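PDB 2UX8: glucose-1-phosphate uridylyltransferase from Sphingomonas elodea, which probably catalyses the transfer of a uridylyl group from UTP to alpha-D-glucose 1-phosphate, giving UDP-glucose and diphosphate. Local coordinates for residues P41-P46 against L275-S280; D156-V161 against R215-P220. All coordinates share one frame; numbering follows the deposited sequence.

From the N terminus, the chain leaves strand 16-21 and enters the loop that holds 41-46. Its partner, 275-280, comes at the end of helix 267-279. Interaction 1 therefore closes a very long loop, with 228 residues between its segments. Interaction 2 is formed and completed within that span. It joins the end of helix 150-161 to strand 215-218, with 53 residues between, among them several strands but no helix. The two contacts do not touch. The centres of interactions 1 and 2 are about 28 Å apart, on opposite sides of the chain's centre. Interaction 1 ties a loop to a late helix beside a second subunit; interaction 2 ties a helix to the main sheet.

Interaction 1: P41-P46 against L275-S280; sequences PVVDRP and LAVALS
Val-277 sets both of its methyl groups against the valine pair of the loop, Val-42 and Val-43. Its CG1 is anti to the backbone N (chi1 180°) and meets Val-43 CG2 at 3.4 Å. Its CG2 lies beside the backbone N and faces Val-42 CG1 at 3.6 Å. Each loop valine thus takes a separate branch of Val-277. The Val-42 and Val-277 side chains cross at about a right angle, while that of Val-43 approaches more obliquely. Val-43 CG2 also lies 3.5 Å from Val-277 CB. The contact is apolar and buried. Ala-278 comes next and adds backbone: its N lies 4.0 Å from Val-43 CG2.

The loop lies between strand 16-21 and helix 47-57 of the nucleotidyltransferase fold, which belongs to the GT-A clan. Pro-46 is the N-cap residue of that helix. Val-42 N donates a hydrogen bond to Arg-45 O across the bend of the loop. Val-43 points toward helix 267-279, and Val-42 reaches it with its CG1 branch. Tyr-50 and Phe-143 each pack on both Val-42 and Val-277. Ile-271 of a second subunit reaches both Val-43 and Ala-278, so the contact borders a subunit interface.

Ser-280 lies at the end of 275-280 and folds back on Val-277. Its OG donates to Val-277 O at 2.8 Å, tilted 20° from the carbonyl plane. Its backbone N donates to the same oxygen at 3.0 Å, so two bonds from one residue grip this carbonyl.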
ATOM      1  N   PRO C  41     -13.450  -6.415 -13.019  1.00 21.32           N
ATOM      2  CA  PRO C  41     -13.719  -5.911 -14.370  1.00 21.82           C
ATOM      3  C   PRO C  41     -14.929  -6.443 -15.100  1.00 22.47           C
ATOM      4  O   PRO C  41     -15.239  -7.632 -15.013  1.00 21.80           O
ATOM      5  CB  PRO C  41     -12.447  -6.269 -15.121  1.00 28.04           C
ATOM      6  CG  PRO C  41     -12.104  -7.621 -14.507  1.00 28.06           C
ATOM      7  CD  PRO C  41     -12.382  -7.431 -13.022  1.00 27.32           C
ATOM      8  N   VAL C  42     -15.623  -5.559 -15.811  1.00 53.08           N
ATOM      9  CA  VAL C  42     -16.706  -6.055 -16.607  1.00 54.51           C
ATOM     10  C   VAL C  42     -16.142  -6.441 -17.963  1.00 55.60           C
ATOM     11  O   VAL C  42     -16.702  -7.233 -18.576  1.00 55.38           O
ATOM     12  CB  VAL C  42     -17.894  -5.104 -16.768  1.00 41.07           C
ATOM     13  CG1 VAL C  42     -18.782  -5.592 -17.903  1.00 40.33           C
ATOM     14  CG2 VAL C  42     -18.725  -5.120 -15.496  1.00 41.78           C
ATOM     15  N   VAL C  43     -15.076  -5.926 -18.503  1.00 31.36           N
ATOM     16  CA  VAL C  43     -14.621  -6.545 -19.750  1.00 32.61           C
ATOM     17  C   VAL C  43     -13.203  -6.093 -19.678  1.00 33.27           C
ATOM     18  O   VAL C  43     -12.261  -6.869 -19.650  1.00 33.90           O
ATOM     19  CB  VAL C  43     -15.290  -5.969 -21.025  1.00 31.02           C
ATOM     20  CG1 VAL C  43     -14.471  -6.347 -22.229  1.00 31.87           C
ATOM     21  CG2 VAL C  43     -16.696  -6.532 -21.202  1.00 31.41           C
ATOM     22  N   ASP C  44     -13.069  -4.789 -19.590  1.00 32.80           N
ATOM     23  CA  ASP C  44     -11.762  -4.210 -19.493  1.00 33.37           C
ATOM     24  C   ASP C  44     -11.742  -2.993 -18.603  1.00 33.31           C
ATOM     25  O   ASP C  44     -10.743  -2.289 -18.543  1.00 34.13           O
ATOM     26  CB  ASP C  44     -11.206  -3.882 -20.876  1.00 29.88           C
ATOM     27  CG  ASP C  44     -12.175  -3.117 -21.722  1.00 31.62           C
ATOM     28  OD1 ASP C  44     -13.310  -2.934 -21.279  1.00 37.80           O
ATOM     29  OD2 ASP C  44     -11.811  -2.703 -22.833  1.00 36.23           O
ATOM     30  N   ARG C  45     -12.853  -2.738 -17.920  1.00 34.78           N
ATOM     31  CA  ARG C  45     -12.916  -1.624 -16.990  1.00 33.91           C
ATOM     32  C   ARG C  45     -13.498  -2.118 -15.678  1.00 32.79           C
ATOM     33  O   ARG C  45     -14.362  -2.994 -15.661  1.00 33.37           O
ATOM     34  CB  ARG C  45     -13.803  -0.478 -17.501  1.00 31.38           C
ATOM     35  CG  ARG C  45     -14.139  -0.515 -18.964  1.00 34.39           C
ATOM     36  CD  ARG C  45     -14.818   0.766 -19.385  1.00 36.41           C
ATOM     37  NE  ARG C  45     -13.861   1.766 -19.833  1.00 37.89           N
ATOM     38  CZ  ARG C  45     -13.955   3.056 -19.548  1.00 41.28           C
ATOM     39  NH1 ARG C  45     -14.955   3.483 -18.815  1.00 45.56           N
ATOM     40  NH2 ARG C  45     -13.069   3.924 -20.001  1.00 41.09           N
ATOM     41  N   PRO C  46     -13.023  -1.565 -14.556  1.00 31.64           N
ATOM     42  CA  PRO C  46     -13.532  -1.971 -13.246  1.00 31.50           C
ATOM     43  C   PRO C  46     -14.879  -1.314 -12.973  1.00 31.59           C
ATOM     44  O   PRO C  46     -15.144  -0.217 -13.467  1.00 32.19           O
ATOM     45  CB  PRO C  46     -12.456  -1.468 -12.294  1.00 20.91           C
ATOM     46  CG  PRO C  46     -11.936  -0.236 -12.992  1.00 18.78           C
ATOM     47  CD  PRO C  46     -11.844  -0.691 -14.419  1.00 19.71           C
ATOM     48  N   LEU C 275     -20.749 -10.849 -20.444  1.00 30.29           N
ATOM     49  CA  LEU C 275     -21.180 -11.385 -21.716  1.00 31.00           C
ATOM     50  C   LEU C 275     -21.896 -10.325 -22.555  1.00 31.41           C
ATOM     51  O   LEU C 275     -21.627 -10.161 -23.754  1.00 31.52           O
ATOM     52  CB  LEU C 275     -22.108 -12.569 -21.471  1.00 39.27           C
ATOM     53  CG  LEU C 275     -22.762 -13.155 -22.709  1.00 39.51           C
ATOM     54  CD1 LEU C 275     -21.692 -13.525 -23.720  1.00 41.18           C
ATOM     55  CD2 LEU C 275     -23.589 -14.359 -22.306  1.00 41.64           C
ATOM     56  N   ALA C 276     -22.813  -9.614 -21.908  1.00 32.42           N
ATOM     57  CA  ALA C 276     -23.587  -8.577 -22.564  1.00 32.57           C
ATOM     58  C   ALA C 276     -22.692  -7.529 -23.186  1.00 33.02           C
ATOM     59  O   ALA C 276     -22.840  -7.187 -24.353  1.00 33.64           O
ATOM     60  CB  ALA C 276     -24.532  -7.923 -21.567  1.00 26.90           C
ATOM     61  N   VAL C 277     -21.763  -7.009 -22.400  1.00 37.96           N
ATOM     62  CA  VAL C 277     -20.855  -5.982 -22.891  1.00 37.78           C
ATOM     63  C   VAL C 277     -19.943  -6.509 -23.989  1.00 37.40           C
ATOM     64  O   VAL C 277     -19.681  -5.816 -24.959  1.00 37.88           O
ATOM     65  CB  VAL C 277     -20.010  -5.402 -21.730  1.00 45.17           C
ATOM     66  CG1 VAL C 277     -19.052  -4.331 -22.240  1.00 44.60           C
ATOM     67  CG2 VAL C 277     -20.937  -4.823 -20.674  1.00 44.28           C
ATOM     68  N   ALA C 278     -19.461  -7.734 -23.844  1.00 29.56           N
ATOM     69  CA  ALA C 278     -18.589  -8.307 -24.860  1.00 28.87           C
ATOM     70  C   ALA C 278     -19.358  -8.467 -26.174  1.00 29.05           C
ATOM     71  O   ALA C 278     -18.792  -8.271 -27.240  1.00 28.53           O
ATOM     72  CB  ALA C 278     -18.031  -9.650 -24.392  1.00 15.13           C
ATOM     73  N   LEU C 279     -20.643  -8.811 -26.109  1.00 39.15           N
ATOM     74  CA  LEU C 279     -21.425  -8.969 -27.338  1.00 40.60           C
ATOM     75  C   LEU C 279     -21.642  -7.634 -28.035  1.00 42.17           C
ATOM     76  O   LEU C 279     -21.924  -7.589 -29.233  1.00 42.76           O
ATOM     77  CB  LEU C 279     -22.786  -9.597 -27.056  1.00 26.77           C
ATOM     78  CG  LEU C 279     -22.741 -11.078 -26.715  1.00 26.81           C
ATOM     79  CD1 LEU C 279     -24.155 -11.558 -26.446  1.00 24.80           C
ATOM     80  CD2 LEU C 279     -22.100 -11.856 -27.862  1.00 25.50           C
ATOM     81  N   SER C 280     -21.505  -6.547 -27.286  1.00 45.78           N
ATOM     82  CA  SER C 280     -21.703  -5.220 -27.847  1.00 46.99           C
ATOM     83  C   SER C 280     -20.403  -4.634 -28.386  1.00 47.97           C
ATOM     84  O   SER C 280     -20.391  -3.529 -28.927  1.00 48.62           O
ATOM     85  CB  SER C 280     -22.279  -4.273 -26.791  1.00 51.04           C
ATOM     86  OG  SER C 280     -21.256  -3.773 -25.953  1.00 50.79           O
TER

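Interaction 2: D156-V161 against R215-P220; sequences DAYNKV and RYILQP
The Tyr-158 ring meets the amide end of Gln-219 at its edge, near the ring plane. The two planes are nearly parallel, 13° apart. The Gln-219 amide is probably turned over in the model, so its oxygen and nitrogen may be exchanged. As modelled, Gln-219 OE1 lies 3.4 Å from Tyr-158 OH. The same ring receives Ile-217 from an oblique direction, and Ile-217 CG2 comes to 4.0 Å from Tyr-158 CD1. Closer to the helix backbone, Ile-217 CD1 lies 4.1 Å from Tyr-158 CB. The isoleucine thus uses two branches, one on the ring and one on the CB of the tyrosine.

Tyr-158 carries CG anti to its own N (chi1 172°), which lays the ring across towards strand 215-218. The Gln-219 chain is bent at chi2 (-60°), and this bend brings its amide end close to the phenol. Met-154, one turn earlier on helix 150-161, also packs on Ile-217, so the isoleucine meets two side chains of that helix.

The arrangement is a helix packed on one face of the central sheet in a GT-A type alpha/beta fold. Ile-217 faces the helix, while Leu-218 points away from it. Tyr-216 touches the bound glucose 1-phosphate. Arg-215 forms a salt bridge with Glu-54 and also packs on helix 150-161. Leu-165 touches Tyr-158, and Leu-14 of a loop reaches the same side chain. Strand 215-218 runs antiparallel to strand 135-138 and to strand 164-170, with helix 150-161 packed against it.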
ATOM      1  N   ASP C 156     -31.689  14.319 -15.992  1.00 51.87           N
ATOM      2  CA  ASP C 156     -32.595  14.901 -16.976  1.00 52.19           C
ATOM      3  C   ASP C 156     -33.955  15.137 -16.336  1.00 52.02           C
ATOM      4  O   ASP C 156     -34.581  16.176 -16.545  1.00 52.98           O
ATOM      5  CB  ASP C 156     -32.751  13.961 -18.174  1.00 36.03           C
ATOM      6  CG  ASP C 156     -31.625  14.107 -19.181  1.00 37.60           C
ATOM      7  OD1 ASP C 156     -31.450  13.210 -20.038  1.00 40.14           O
ATOM      8  OD2 ASP C 156     -30.911  15.131 -19.128  1.00 38.33           O
ATOM      9  N   ALA C 157     -34.413  14.158 -15.565  1.00 35.97           N
ATOM     10  CA  ALA C 157     -35.690  14.265 -14.875  1.00 36.00           C
ATOM     11  C   ALA C 157     -35.570  15.194 -13.685  1.00 36.55           C
ATOM     12  O   ALA C 157     -36.549  15.789 -13.263  1.00 37.13           O
ATOM     13  CB  ALA C 157     -36.156  12.899 -14.400  1.00  9.26           C
ATOM     14  N   TYR C 158     -34.370  15.296 -13.126  1.00 48.99           N
ATOM     15  CA  TYR C 158     -34.144  16.160 -11.980  1.00 49.03           C
ATOM     16  C   TYR C 158     -34.349  17.604 -12.419  1.00 50.82           C
ATOM     17  O   TYR C 158     -35.061  18.366 -11.764  1.00 50.39           O
ATOM     18  CB  TYR C 158     -32.719  15.963 -11.434  1.00 31.69           C
ATOM     19  CG  TYR C 158     -32.347  16.959 -10.368  1.00 28.25           C
ATOM     20  CD1 TYR C 158     -32.993  16.953  -9.134  1.00 25.59           C
ATOM     21  CD2 TYR C 158     -31.385  17.942 -10.607  1.00 25.60           C
ATOM     22  CE1 TYR C 158     -32.700  17.904  -8.156  1.00 26.21           C
ATOM     23  CE2 TYR C 158     -31.080  18.901  -9.635  1.00 26.54           C
ATOM     24  CZ  TYR C 158     -31.742  18.876  -8.412  1.00 27.81           C
ATOM     25  OH  TYR C 158     -31.452  19.811  -7.444  1.00 28.47           O
ATOM     26  N   ASN C 159     -33.724  17.962 -13.540  1.00 87.92           N
ATOM     27  CA  ASN C 159     -33.809  19.307 -14.107  1.00 90.57           C
ATOM     28  C   ASN C 159     -35.229  19.817 -14.253  1.00 91.79           C
ATOM     29  O   ASN C 159     -35.451  21.025 -14.365  1.00 93.49           O
ATOM     30  CB  ASN C 159     -33.170  19.356 -15.498  1.00 64.44           C
ATOM     31  CG  ASN C 159     -31.663  19.371 -15.450  1.00 67.34           C
ATOM     32  OD1 ASN C 159     -31.045  20.298 -14.920  1.00 70.88           O
ATOM     33  ND2 ASN C 159     -31.054  18.340 -16.009  1.00 69.41           N
ATOM     34  N   LYS C 160     -36.192  18.904 -14.285  1.00 66.72           N
ATOM     35  CA  LYS C 160     -37.574  19.321 -14.442  1.00 67.19           C
ATOM     36  C   LYS C 160     -38.434  19.234 -13.192  1.00 66.89           C
ATOM     37  O   LYS C 160     -39.273  20.104 -12.965  1.00 67.72           O
ATOM     38  CB  LYS C 160     -38.242  18.555 -15.584  1.00 67.86           C
ATOM     39  CG  LYS C 160     -38.265  17.071 -15.428  1.00 70.25           C
ATOM     40  CD  LYS C 160     -38.966  16.410 -16.603  1.00 74.86           C
ATOM     41  CE  LYS C 160     -40.472  16.642 -16.582  1.00 74.95           C
ATOM     42  NZ  LYS C 160     -41.177  15.995 -17.735  1.00 76.77           N
ATOM     43  N   VAL C 161     -38.238  18.204 -12.375  1.00 43.35           N
ATOM     44  CA  VAL C 161     -39.030  18.085 -11.159  1.00 43.07           C
ATOM     45  C   VAL C 161     -38.299  18.383  -9.845  1.00 42.91           C
ATOM     46  O   VAL C 161     -38.955  18.648  -8.829  1.00 43.15           O
ATOM     47  CB  VAL C 161     -39.677  16.712 -11.069  1.00 45.85           C
ATOM     48  CG1 VAL C 161     -40.632  16.676  -9.902  1.00 47.09           C
ATOM     49  CG2 VAL C 161     -40.412  16.417 -12.361  1.00 45.77           C
ATOM     50  N   ARG C 215     -28.959   3.981  -7.372  1.00 35.36           N
ATOM     51  CA  ARG C 215     -28.743   5.253  -8.063  1.00 33.79           C
ATOM     52  C   ARG C 215     -29.644   6.284  -7.367  1.00 33.71           C
ATOM     53  O   ARG C 215     -30.867   6.140  -7.372  1.00 33.46           O
ATOM     54  CB  ARG C 215     -29.105   5.114  -9.550  1.00 29.97           C
ATOM     55  CG  ARG C 215     -27.926   5.226 -10.531  1.00 26.76           C
ATOM     56  CD  ARG C 215     -26.746   4.371 -10.111  1.00 23.23           C
ATOM     57  NE  ARG C 215     -25.837   4.045 -11.201  1.00 20.22           N
ATOM     58  CZ  ARG C 215     -24.985   3.022 -11.144  1.00 22.78           C
ATOM     59  NH1 ARG C 215     -24.952   2.274 -10.059  1.00 21.87           N
ATOM     60  NH2 ARG C 215     -24.198   2.716 -12.172  1.00 21.60           N
ATOM     61  N   TYR C 216     -29.039   7.301  -6.748  1.00 26.97           N
ATOM     62  CA  TYR C 216     -29.799   8.325  -6.031  1.00 26.66           C
ATOM     63  C   TYR C 216     -29.358   9.756  -6.327  1.00 26.78           C
ATOM     64  O   TYR C 216     -28.211  10.022  -6.698  1.00 26.40           O
ATOM     65  CB  TYR C 216     -29.673   8.163  -4.509  1.00 32.73           C
ATOM     66  CG  TYR C 216     -29.856   6.777  -3.919  1.00 33.59           C
ATOM     67  CD1 TYR C 216     -28.976   5.734  -4.221  1.00 35.03           C
ATOM     68  CD2 TYR C 216     -30.860   6.531  -2.982  1.00 33.56           C
ATOM     69  CE1 TYR C 216     -29.094   4.489  -3.600  1.00 33.20           C
ATOM     70  CE2 TYR C 216     -30.982   5.293  -2.361  1.00 33.00           C
ATOM     71  CZ  TYR C 216     -30.099   4.282  -2.671  1.00 33.27           C
ATOM     72  OH  TYR C 216     -30.222   3.074  -2.033  1.00 34.43           O
ATOM     73  N   ILE C 217     -30.298  10.676  -6.139  1.00 36.58           N
ATOM     74  CA  ILE C 217     -30.060  12.107  -6.263  1.00 37.05           C
ATOM     75  C   ILE C 217     -30.817  12.634  -5.062  1.00 38.69           C
ATOM     76  O   ILE C 217     -32.040  12.604  -5.038  1.00 40.00           O
ATOM     77  CB  ILE C 217     -30.661  12.709  -7.516  1.00 23.84           C
ATOM     78  CG1 ILE C 217     -29.837  12.289  -8.727  1.00 23.37           C
ATOM     79  CG2 ILE C 217     -30.695  14.227  -7.383  1.00 21.11           C
ATOM     80  CD1 ILE C 217     -30.217  12.990 -10.016  1.00 23.09           C
ATOM     81  N   LEU C 218     -30.092  13.100  -4.059  1.00 35.21           N
ATOM     82  CA  LEU C 218     -30.720  13.568  -2.835  1.00 36.20           C
ATOM     83  C   LEU C 218     -30.473  15.020  -2.483  1.00 37.49           C
ATOM     84  O   LEU C 218     -29.478  15.612  -2.882  1.00 37.61           O
ATOM     85  CB  LEU C 218     -30.252  12.692  -1.683  1.00 23.53           C
ATOM     86  CG  LEU C 218     -30.583  11.235  -1.942  1.00 23.12           C
ATOM     87  CD1 LEU C 218     -29.733  10.380  -1.056  1.00 22.72           C
ATOM     88  CD2 LEU C 218     -32.084  10.984  -1.716  1.00 22.92           C
ATOM     89  N   GLN C 219     -31.394  15.585  -1.711  1.00 39.31           N
ATOM     90  CA  GLN C 219     -31.277  16.967  -1.273  1.00 40.40           C
ATOM     91  C   GLN C 219     -30.527  16.992   0.044  1.00 41.48           C
ATOM     92  O   GLN C 219     -30.615  16.053   0.841  1.00 41.01           O
ATOM     93  CB  GLN C 219     -32.664  17.599  -1.117  1.00 33.31           C
ATOM     94  CG  GLN C 219     -33.398  17.730  -2.437  1.00 31.98           C
ATOM     95  CD  GLN C 219     -32.640  18.595  -3.420  1.00 28.66           C
ATOM     96  OE1 GLN C 219     -32.520  18.266  -4.596  1.00 30.08           O
ATOM     97  NE2 GLN C 219     -32.125  19.711  -2.942  1.00 28.89           N
ATOM     98  N   PRO C 220     -29.781  18.072   0.287  1.00 37.46           N
ATOM     99  CA  PRO C 220     -28.991  18.242   1.507  1.00 39.14           C
ATOM    100  C   PRO C 220     -29.723  17.983   2.823  1.00 40.55           C
ATOM    101  O   PRO C 220     -29.088  17.663   3.829  1.00 40.52           O
ATOM    102  CB  PRO C 220     -28.460  19.675   1.382  1.00 45.33           C
ATOM    103  CG  PRO C 220     -29.480  20.350   0.510  1.00 44.76           C
ATOM    104  CD  PRO C 220     -29.748  19.296  -0.529  1.00 44.14           C
TER